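Local atomic coordinates of DUF3836 domain-containing protein (Bacteroides vulgatus, PDB entry 4R8O), a protein that is of unknown function but folds as a single-layer antiparallel beta sheet of the kind evolved from beta-hairpin repeats, in a family known as DUF3836. Residues L8-E13 against E22-M27; M36-K41 against T49-Q54; C68-Y73 against E81-N86. All blocks are in the same frame, centred on the assembly; numbering follows the deposited sequence.

Contact 1 (L8-E13 against E22-M27); sequences LIYNAE and ETIFKM
Tyr10 and Ile24 stand side by side on one face of a two-stranded antiparallel pairing and point the same way, with CD2 of the Tyr10 ring 3.7 Å from CG1 of Ile24. The Ile24 side chain parts into two branches with separate neighbours. CG1 and CD1 follow the tyrosine ring, whereas CG2, set anti to the backbone N, turns to Leu8 and meets its CB at 3.8 Å. Glu22 also reaches this ring on an extended chain: OE1 lies at its edge, 3.9 Å from Tyr10 CD2, and the carboxylate plane is turned 56° from the ring.

The other face carries Ile9, Asn11, Thr23 and Phe25. Here the Phe25 ring lies edge-on to the opposite strand, its CE1 4.1 Å from CB of Asn11, while CG2 of Thr23 rests on one ring face near the rim. Met27, a selenomethionine, bends at chi3 (-57°) and swings its methyl back across Ile9, the two side chains crossing at about a right angle.

Between the two faces the backbones are joined at two hydrogen-bonded pairs, Ile9 with Phe25 and Asn11 with Thr23. The straightest of the four bonds runs from Asn11 N to Thr23 O (3.0 Å, 169° at the hydrogen).

Strand 8-15 is the outermost strand of the sheet at this end. Strand 18-28 bonds onward to strand 31-42 through the backbone of Ile24 with Tyr35 and Met36, and Phe25 also packs on Leu32 and Asn34 there.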
# COMPACT_ATOMS: atom_id res chain seq x y z
N LEU A 8 -6.93 -9.89 -12.23
CA LEU A 8 -5.71 -9.14 -11.87
C LEU A 8 -4.40 -9.90 -11.93
O LEU A 8 -4.32 -11.07 -11.55
CB LEU A 8 -5.79 -8.59 -10.45
CG LEU A 8 -7.00 -7.76 -10.11
CD1 LEU A 8 -7.01 -7.55 -8.61
CD2 LEU A 8 -6.97 -6.43 -10.87
N ILE A 9 -3.33 -9.17 -12.28
CA ILE A 9 -2.01 -9.73 -12.47
C ILE A 9 -0.97 -9.03 -11.59
O ILE A 9 -0.89 -7.80 -11.55
CB ILE A 9 -1.61 -9.63 -13.94
CG1 ILE A 9 -2.61 -10.42 -14.82
CG2 ILE A 9 -0.23 -10.17 -14.13
CD1 ILE A 9 -3.69 -9.56 -15.47
N TYR A 10 -0.12 -9.83 -10.96
CA TYR A 10 0.76 -9.37 -9.92
C TYR A 10 2.23 -9.49 -10.30
O TYR A 10 2.66 -10.51 -10.83
CB TYR A 10 0.49 -10.17 -8.65
CG TYR A 10 -0.96 -10.04 -8.19
CD1 TYR A 10 -1.95 -10.88 -8.71
CD2 TYR A 10 -1.35 -9.05 -7.27
CE1 TYR A 10 -3.28 -10.76 -8.32
CE2 TYR A 10 -2.69 -8.93 -6.86
CZ TYR A 10 -3.66 -9.79 -7.38
OH TYR A 10 -5.01 -9.69 -7.00
N ASN A 11 3.01 -8.45 -9.99
CA ASN A 11 4.46 -8.54 -10.01
C ASN A 11 5.08 -7.89 -8.78
O ASN A 11 4.87 -6.69 -8.53
CB ASN A 11 5.05 -7.88 -11.21
CG ASN A 11 6.56 -7.99 -11.23
OD1 ASN A 11 7.12 -9.06 -11.52
ND2 ASN A 11 7.22 -6.90 -10.89
N ALA A 12 5.93 -8.67 -8.10
CA ALA A 12 6.55 -8.29 -6.84
C ALA A 12 8.02 -7.99 -7.02
O ALA A 12 8.74 -8.71 -7.75
CB ALA A 12 6.41 -9.42 -5.84
N GLU A 13 8.47 -6.96 -6.32
CA GLU A 13 9.86 -6.61 -6.24
C GLU A 13 10.33 -7.04 -4.87
O GLU A 13 9.81 -6.56 -3.84
CB GLU A 13 10.04 -5.11 -6.38
CG GLU A 13 11.45 -4.67 -6.01
CD GLU A 13 11.66 -3.18 -6.03
OE1 GLU A 13 10.75 -2.41 -6.47
OE2 GLU A 13 12.75 -2.78 -5.54
N GLU A 22 4.89 -4.10 -4.82
CA GLU A 22 4.15 -4.99 -5.69
C GLU A 22 3.24 -4.18 -6.61
O GLU A 22 2.60 -3.24 -6.18
CB GLU A 22 3.34 -5.91 -4.84
CG GLU A 22 2.74 -7.04 -5.62
CD GLU A 22 1.60 -7.67 -4.89
OE1 GLU A 22 0.62 -6.95 -4.62
OE2 GLU A 22 1.69 -8.87 -4.59
N THR A 23 3.16 -4.58 -7.86
CA THR A 23 2.39 -3.86 -8.84
C THR A 23 1.26 -4.78 -9.31
O THR A 23 1.45 -5.99 -9.49
CB THR A 23 3.29 -3.41 -9.97
OG1 THR A 23 4.43 -2.74 -9.43
CG2 THR A 23 2.57 -2.47 -10.89
N ILE A 24 0.08 -4.20 -9.51
CA ILE A 24 -1.10 -4.96 -9.93
C ILE A 24 -1.54 -4.32 -11.23
O ILE A 24 -1.54 -3.08 -11.36
CB ILE A 24 -2.23 -5.00 -8.88
CG1 ILE A 24 -1.66 -5.42 -7.51
CG2 ILE A 24 -3.31 -5.99 -9.28
CD1 ILE A 24 -2.58 -5.17 -6.33
N PHE A 25 -1.85 -5.16 -12.20
CA PHE A 25 -2.26 -4.71 -13.50
C PHE A 25 -3.58 -5.35 -13.88
O PHE A 25 -3.96 -6.38 -13.33
CB PHE A 25 -1.28 -5.15 -14.58
CG PHE A 25 0.17 -4.91 -14.30
CD1 PHE A 25 0.94 -5.88 -13.65
CD2 PHE A 25 0.83 -3.78 -14.83
CE1 PHE A 25 2.32 -5.69 -13.44
CE2 PHE A 25 2.22 -3.61 -14.64
CZ PHE A 25 2.96 -4.55 -13.92
N LYS A 26 -4.22 -4.76 -14.88
CA LYS A 26 -5.29 -5.41 -15.65
C LYS A 26 -4.68 -5.77 -17.01
O LYS A 26 -3.71 -5.13 -17.46
CB LYS A 26 -6.45 -4.45 -15.82
CG LYS A 26 -7.13 -4.05 -14.51
CD LYS A 26 -8.25 -3.04 -14.74
CE LYS A 26 -9.11 -2.83 -13.51
NZ LYS A 26 -10.17 -1.82 -13.79
N MSE A 27 -5.23 -6.78 -17.68
CA MSE A 27 -4.72 -7.21 -18.97
C MSE A 27 -5.76 -7.41 -20.03
O MSE A 27 -6.56 -8.33 -19.95
CB MSE A 27 -3.96 -8.49 -18.79
CG MSE A 27 -2.97 -8.69 -19.92
SE MSE A 27 -2.45 -10.57 -19.85
CE MSE A 27 -1.79 -10.70 -18.06

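Contact 2 (M36-K41 against T49-Q54); sequences MKHNYK and TEDEAQ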
# COMPACT_ATOMS: atom_id res chain seq x y z
N MSE A 36 -2.80 -0.70 -9.70
CA MSE A 36 -2.48 -0.34 -8.33
C MSE A 36 -1.06 -0.73 -7.99
O MSE A 36 -0.54 -1.67 -8.54
CB MSE A 36 -3.59 -1.03 -7.54
CG MSE A 36 -3.33 -1.04 -6.05
SE MSE A 36 -4.94 -1.01 -4.92
CE MSE A 36 -3.65 -1.05 -3.51
N LYS A 37 -0.44 -0.03 -7.04
CA LYS A 37 0.95 -0.32 -6.63
C LYS A 37 1.02 -0.23 -5.13
O LYS A 37 0.57 0.76 -4.55
CB LYS A 37 1.90 0.70 -7.23
CG LYS A 37 3.38 0.36 -7.12
CD LYS A 37 4.20 1.48 -7.73
CE LYS A 37 5.69 1.26 -7.55
NZ LYS A 37 6.41 2.55 -7.54
N HIS A 38 1.54 -1.27 -4.50
CA HIS A 38 1.67 -1.29 -3.05
C HIS A 38 3.14 -1.09 -2.73
O HIS A 38 3.96 -1.86 -3.20
CB HIS A 38 1.28 -2.63 -2.50
CG HIS A 38 -0.19 -2.84 -2.34
ND1 HIS A 38 -0.90 -2.29 -1.31
CD2 HIS A 38 -1.05 -3.65 -3.01
CE1 HIS A 38 -2.15 -2.72 -1.36
NE2 HIS A 38 -2.26 -3.56 -2.38
N ASN A 39 3.47 -0.11 -1.92
CA ASN A 39 4.87 0.10 -1.50
C ASN A 39 4.91 -0.21 -0.02
O ASN A 39 4.17 0.37 0.74
CB ASN A 39 5.24 1.53 -1.78
CG ASN A 39 5.07 1.88 -3.27
OD1 ASN A 39 5.60 1.17 -4.15
ND2 ASN A 39 4.32 2.95 -3.57
N TYR A 40 5.75 -1.17 0.37
CA TYR A 40 5.86 -1.69 1.73
C TYR A 40 7.15 -1.25 2.44
O TYR A 40 8.17 -1.17 1.79
CB TYR A 40 5.90 -3.21 1.67
CG TYR A 40 4.74 -3.80 0.96
CD1 TYR A 40 3.50 -3.82 1.54
CD2 TYR A 40 4.90 -4.39 -0.29
CE1 TYR A 40 2.41 -4.39 0.90
CE2 TYR A 40 3.83 -4.96 -0.96
CZ TYR A 40 2.58 -4.96 -0.37
OH TYR A 40 1.51 -5.51 -1.02
N LYS A 41 7.09 -1.03 3.75
CA LYS A 41 8.27 -0.69 4.59
C LYS A 41 8.28 -1.65 5.73
O LYS A 41 7.24 -2.13 6.14
CB LYS A 41 8.18 0.74 5.15
CG LYS A 41 7.80 1.77 4.10
CD LYS A 41 8.23 3.20 4.39
CE LYS A 41 8.38 3.99 3.07
NZ LYS A 41 9.26 3.39 2.00
N THR A 49 5.57 -2.56 8.26
CA THR A 49 5.15 -1.33 8.95
C THR A 49 4.22 -0.44 8.18
O THR A 49 3.34 0.17 8.77
CB THR A 49 6.39 -0.58 9.39
OG1 THR A 49 6.80 -1.20 10.60
CG2 THR A 49 6.14 0.88 9.67
N GLU A 50 4.42 -0.34 6.88
CA GLU A 50 3.51 0.42 6.02
C GLU A 50 3.05 -0.45 4.89
O GLU A 50 3.58 -1.52 4.64
CB GLU A 50 4.23 1.62 5.43
CG GLU A 50 3.38 2.83 5.08
CD GLU A 50 4.28 4.02 4.88
OE1 GLU A 50 4.89 4.50 5.88
OE2 GLU A 50 4.47 4.44 3.72
N ASP A 51 2.04 0.03 4.20
CA ASP A 51 1.54 -0.58 2.99
C ASP A 51 0.84 0.54 2.28
O ASP A 51 -0.36 0.68 2.41
CB ASP A 51 0.56 -1.75 3.33
CG ASP A 51 -0.19 -2.29 2.10
OD1 ASP A 51 -0.07 -1.70 1.01
OD2 ASP A 51 -0.90 -3.33 2.24
N GLU A 52 1.60 1.32 1.55
CA GLU A 52 1.06 2.44 0.80
C GLU A 52 0.43 1.93 -0.49
O GLU A 52 1.08 1.26 -1.28
CB GLU A 52 2.18 3.42 0.47
CG GLU A 52 1.69 4.73 -0.07
CD GLU A 52 2.82 5.62 -0.55
OE1 GLU A 52 4.00 5.37 -0.22
OE2 GLU A 52 2.52 6.59 -1.24
N ALA A 53 -0.82 2.30 -0.72
CA ALA A 53 -1.64 1.79 -1.84
C ALA A 53 -1.87 2.91 -2.82
O ALA A 53 -2.63 3.83 -2.52
CB ALA A 53 -2.97 1.34 -1.29
N GLN A 54 -1.18 2.87 -3.95
CA GLN A 54 -1.31 3.92 -4.96
C GLN A 54 -2.14 3.42 -6.11
O GLN A 54 -2.12 2.24 -6.41
CB GLN A 54 0.06 4.34 -5.45
CG GLN A 54 0.83 5.11 -4.42
CD GLN A 54 2.17 5.59 -4.94
OE1 GLN A 54 2.94 4.81 -5.45
NE2 GLN A 54 2.44 6.89 -4.80
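His38 and Asp51 are brought together by different first torsions: the histidine CG is anti to its carbonyl carbon (chi1 -81°), the aspartate CG anti to its backbone N (chi1 170°). ND1 of His38 thereby donates to OD1 of Asp51 at 2.5 Å, a distance short enough to be doubtful in detail. The carboxylate accepts with its syn lone pair, though the bond is bent (138° at the hydrogen) and OD1 is tilted out of the imidazole plane. On the same side of the sheet Tyr40 runs alongside Asp51, its CE1 3.6 Å from the carboxylate carbon CG. The buried aspartate is thus bordered by two aromatic rings. Farther along, the selenomethionine Met36 extends its methyl CE to CB of Ala53.

The opposite face is more polar. ND2 of Asn39 bonds OE1 of Gln54 at 3.0 Å, approaching from above the acceptor's carbonyl plane, with the two amides 75° apart; NE2 of Gln54 is taken by Asn65. Glu52 sends OE2 to the hydroxyl of Tyr92, and the aliphatic part of Lys41 lies along Glu50.

Paired backbone bonds link Lys37 with Gln54 and Asn39 with Glu52, the bond from Gln54 N to Lys37 O being nearly straight (2.8 Å). This is an antiparallel beta hairpin in the middle of a single-layer sheet, where Gln54 and Glu52 find polar partners on other strands of the same sheet.

Contact 3 (C68-Y73 against E81-N86); sequences CIRYTY and EYYKWN
Arg70 lays its guanidinium flat over the ring of Tyr83, and this stack is the tight part of the contact. The group's CZ sits 4.1 Å from the centroid of the Tyr83 ring and only 7° off the ring normal, with the two planes 16° apart, a cation-pi arrangement over the middle of the face. An arginine chain extended from CG to NE carries it there, crossing the tyrosine side chain at about a right angle and placing its own CD 3.8 Å from Tyr83 CE1. Cys68 lies on the same side of the sheet: its CB approaches CB of Tyr83, and its SG is in the plane of the guanidinium, at the edge. A tyrosine chi1 of -68°, with CG beside the backbone N, leaves the ring edge near the carbonyl oxygen of Cys68.

On the reverse face the contact is less extensive. One pair meets there, Ile69 and Tyr82, both partly exposed and running side by side, and a single aliphatic carbon, CG1 of Ile69, touches the ring, 4.0 Å from Tyr82 CD2. The backbone bonds between the segments form two pairs, Cys68 with Tyr83 and Arg70 with Glu81; Glu81 N reaches Arg70 O at 2.9 Å. Beyond them the pairing continues outside the two segments, Thr72 with Thr79 and Trp85 with Asn66.

A leucine in place of Tyr83 would probably leave the guanidinium without its aromatic face and free to turn. The face of Tyr83 and, through a long and weak ion pair, the carboxylate of Glu50 on the adjoining strand probably both help to stabilise the charge of Arg70.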
# COMPACT_ATOMS: atom_id res chain seq x y z
N CYS A 68 -3.12 4.38 2.85
CA CYS A 68 -1.86 3.95 3.49
C CYS A 68 -2.23 3.38 4.84
O CYS A 68 -2.95 4.00 5.60
CB CYS A 68 -0.97 5.14 3.69
SG CYS A 68 0.71 4.75 4.19
N ILE A 69 -1.77 2.17 5.09
CA ILE A 69 -1.98 1.46 6.32
C ILE A 69 -0.66 1.35 7.06
O ILE A 69 0.38 1.12 6.44
CB ILE A 69 -2.38 0.03 6.06
CG1 ILE A 69 -3.54 -0.04 5.05
CG2 ILE A 69 -2.76 -0.64 7.36
CD1 ILE A 69 -3.81 -1.44 4.51
N ARG A 70 -0.71 1.46 8.39
CA ARG A 70 0.48 1.45 9.25
C ARG A 70 0.23 0.50 10.39
O ARG A 70 -0.85 0.52 10.96
CB ARG A 70 0.78 2.85 9.75
CG ARG A 70 1.25 3.71 8.59
CD ARG A 70 1.93 5.05 8.94
NE ARG A 70 1.80 5.88 7.74
CZ ARG A 70 1.94 7.20 7.66
NH1 ARG A 70 2.27 7.96 8.71
NH2 ARG A 70 1.75 7.80 6.47
N TYR A 71 1.20 -0.36 10.66
CA TYR A 71 1.04 -1.45 11.61
C TYR A 71 1.97 -1.21 12.77
O TYR A 71 3.10 -0.76 12.56
CB TYR A 71 1.37 -2.77 10.95
CG TYR A 71 0.48 -3.16 9.75
CD1 TYR A 71 -0.76 -3.78 9.94
CD2 TYR A 71 0.92 -2.96 8.43
CE1 TYR A 71 -1.56 -4.18 8.86
CE2 TYR A 71 0.12 -3.36 7.34
CZ TYR A 71 -1.11 -3.97 7.57
OH TYR A 71 -1.90 -4.39 6.52
N THR A 72 1.47 -1.43 13.98
CA THR A 72 2.25 -1.28 15.20
C THR A 72 2.11 -2.53 16.02
O THR A 72 1.01 -3.07 16.17
CB THR A 72 1.73 -0.11 15.99
OG1 THR A 72 1.72 1.04 15.14
CG2 THR A 72 2.59 0.14 17.23
N TYR A 73 3.24 -2.98 16.55
CA TYR A 73 3.30 -4.24 17.24
C TYR A 73 3.56 -3.94 18.71
O TYR A 73 4.59 -3.38 19.04
CB TYR A 73 4.37 -5.14 16.63
CG TYR A 73 4.13 -5.40 15.15
CD1 TYR A 73 3.18 -6.33 14.72
CD2 TYR A 73 4.85 -4.70 14.16
CE1 TYR A 73 2.96 -6.57 13.37
CE2 TYR A 73 4.62 -4.92 12.81
CZ TYR A 73 3.67 -5.85 12.41
OH TYR A 73 3.46 -6.07 11.07
N GLU A 81 -3.61 1.23 11.58
CA GLU A 81 -4.22 2.53 11.40
C GLU A 81 -4.28 2.87 9.94
O GLU A 81 -3.32 2.58 9.22
CB GLU A 81 -3.40 3.58 12.09
CG GLU A 81 -3.36 3.47 13.58
CD GLU A 81 -2.49 4.59 14.16
OE1 GLU A 81 -1.27 4.58 13.87
OE2 GLU A 81 -3.02 5.48 14.86
N TYR A 82 -5.35 3.55 9.52
CA TYR A 82 -5.61 3.79 8.11
C TYR A 82 -5.56 5.26 7.85
O TYR A 82 -6.18 6.04 8.58
CB TYR A 82 -7.02 3.27 7.77
CG TYR A 82 -7.19 1.79 8.00
CD1 TYR A 82 -7.64 1.28 9.23
CD2 TYR A 82 -6.90 0.89 7.00
CE1 TYR A 82 -7.77 -0.12 9.43
CE2 TYR A 82 -7.06 -0.48 7.17
CZ TYR A 82 -7.47 -0.98 8.38
OH TYR A 82 -7.55 -2.35 8.49
N TYR A 83 -4.88 5.65 6.78
CA TYR A 83 -4.71 7.06 6.45
C TYR A 83 -5.22 7.29 5.07
O TYR A 83 -5.07 6.42 4.21
CB TYR A 83 -3.23 7.41 6.48
CG TYR A 83 -2.57 7.37 7.85
CD1 TYR A 83 -2.26 6.18 8.45
CD2 TYR A 83 -2.19 8.56 8.52
CE1 TYR A 83 -1.64 6.14 9.71
CE2 TYR A 83 -1.54 8.53 9.74
CZ TYR A 83 -1.28 7.35 10.33
OH TYR A 83 -0.66 7.38 11.56
N LYS A 84 -5.82 8.45 4.81
CA LYS A 84 -6.23 8.80 3.45
C LYS A 84 -5.44 10.02 3.01
O LYS A 84 -5.14 10.90 3.83
CB LYS A 84 -7.74 9.05 3.37
CG LYS A 84 -8.24 9.19 1.93
CD LYS A 84 -9.67 8.66 1.71
CE LYS A 84 -9.87 7.96 0.35
NZ LYS A 84 -9.16 8.51 -0.85
N TRP A 85 -5.07 10.02 1.74
CA TRP A 85 -4.30 11.12 1.14
C TRP A 85 -5.21 12.31 0.89
O TRP A 85 -6.31 12.15 0.39
CB TRP A 85 -3.70 10.65 -0.20
CG TRP A 85 -2.88 11.70 -0.86
CD1 TRP A 85 -3.25 12.48 -1.92
CD2 TRP A 85 -1.57 12.12 -0.48
NE1 TRP A 85 -2.22 13.36 -2.24
CE2 TRP A 85 -1.18 13.15 -1.37
CE3 TRP A 85 -0.68 11.72 0.52
CZ2 TRP A 85 0.06 13.80 -1.27
CZ3 TRP A 85 0.58 12.37 0.62
CH2 TRP A 85 0.93 13.39 -0.28
N ASN A 86 -4.76 13.51 1.22
CA ASN A 86 -5.48 14.70 0.81
C ASN A 86 -4.62 15.55 -0.06
O ASN A 86 -3.53 15.97 0.33
CB ASN A 86 -6.01 15.50 1.98
CG ASN A 86 -6.71 16.77 1.53
OD1 ASN A 86 -6.70 17.12 0.34
ND2 ASN A 86 -7.32 17.46 2.46

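The three contacts are successive hairpins of one antiparallel sheet whose strands follow chain order. Contact 2 lies about 2 Å from the chain centre and is partly buried; contacts 1 and 3 are surface contacts on opposite sides of that centre, their own centres about 22 Å apart. No strand is shared, yet contact 2 touches both: Ile24 N meets Met36 O at 2.8 Å, a probable hydrogen bond, and Thr49 O meets Tyr71 N at 2.9 Å, also a probable hydrogen bond. Their chemistry differs with place. Contact 1, at the sheet's edge, relies largely on aliphatic and aromatic packing, contact 2 on side-chain hydrogen bonds, one of them to a buried aspartate, and contact 3 on a cation-pi stack.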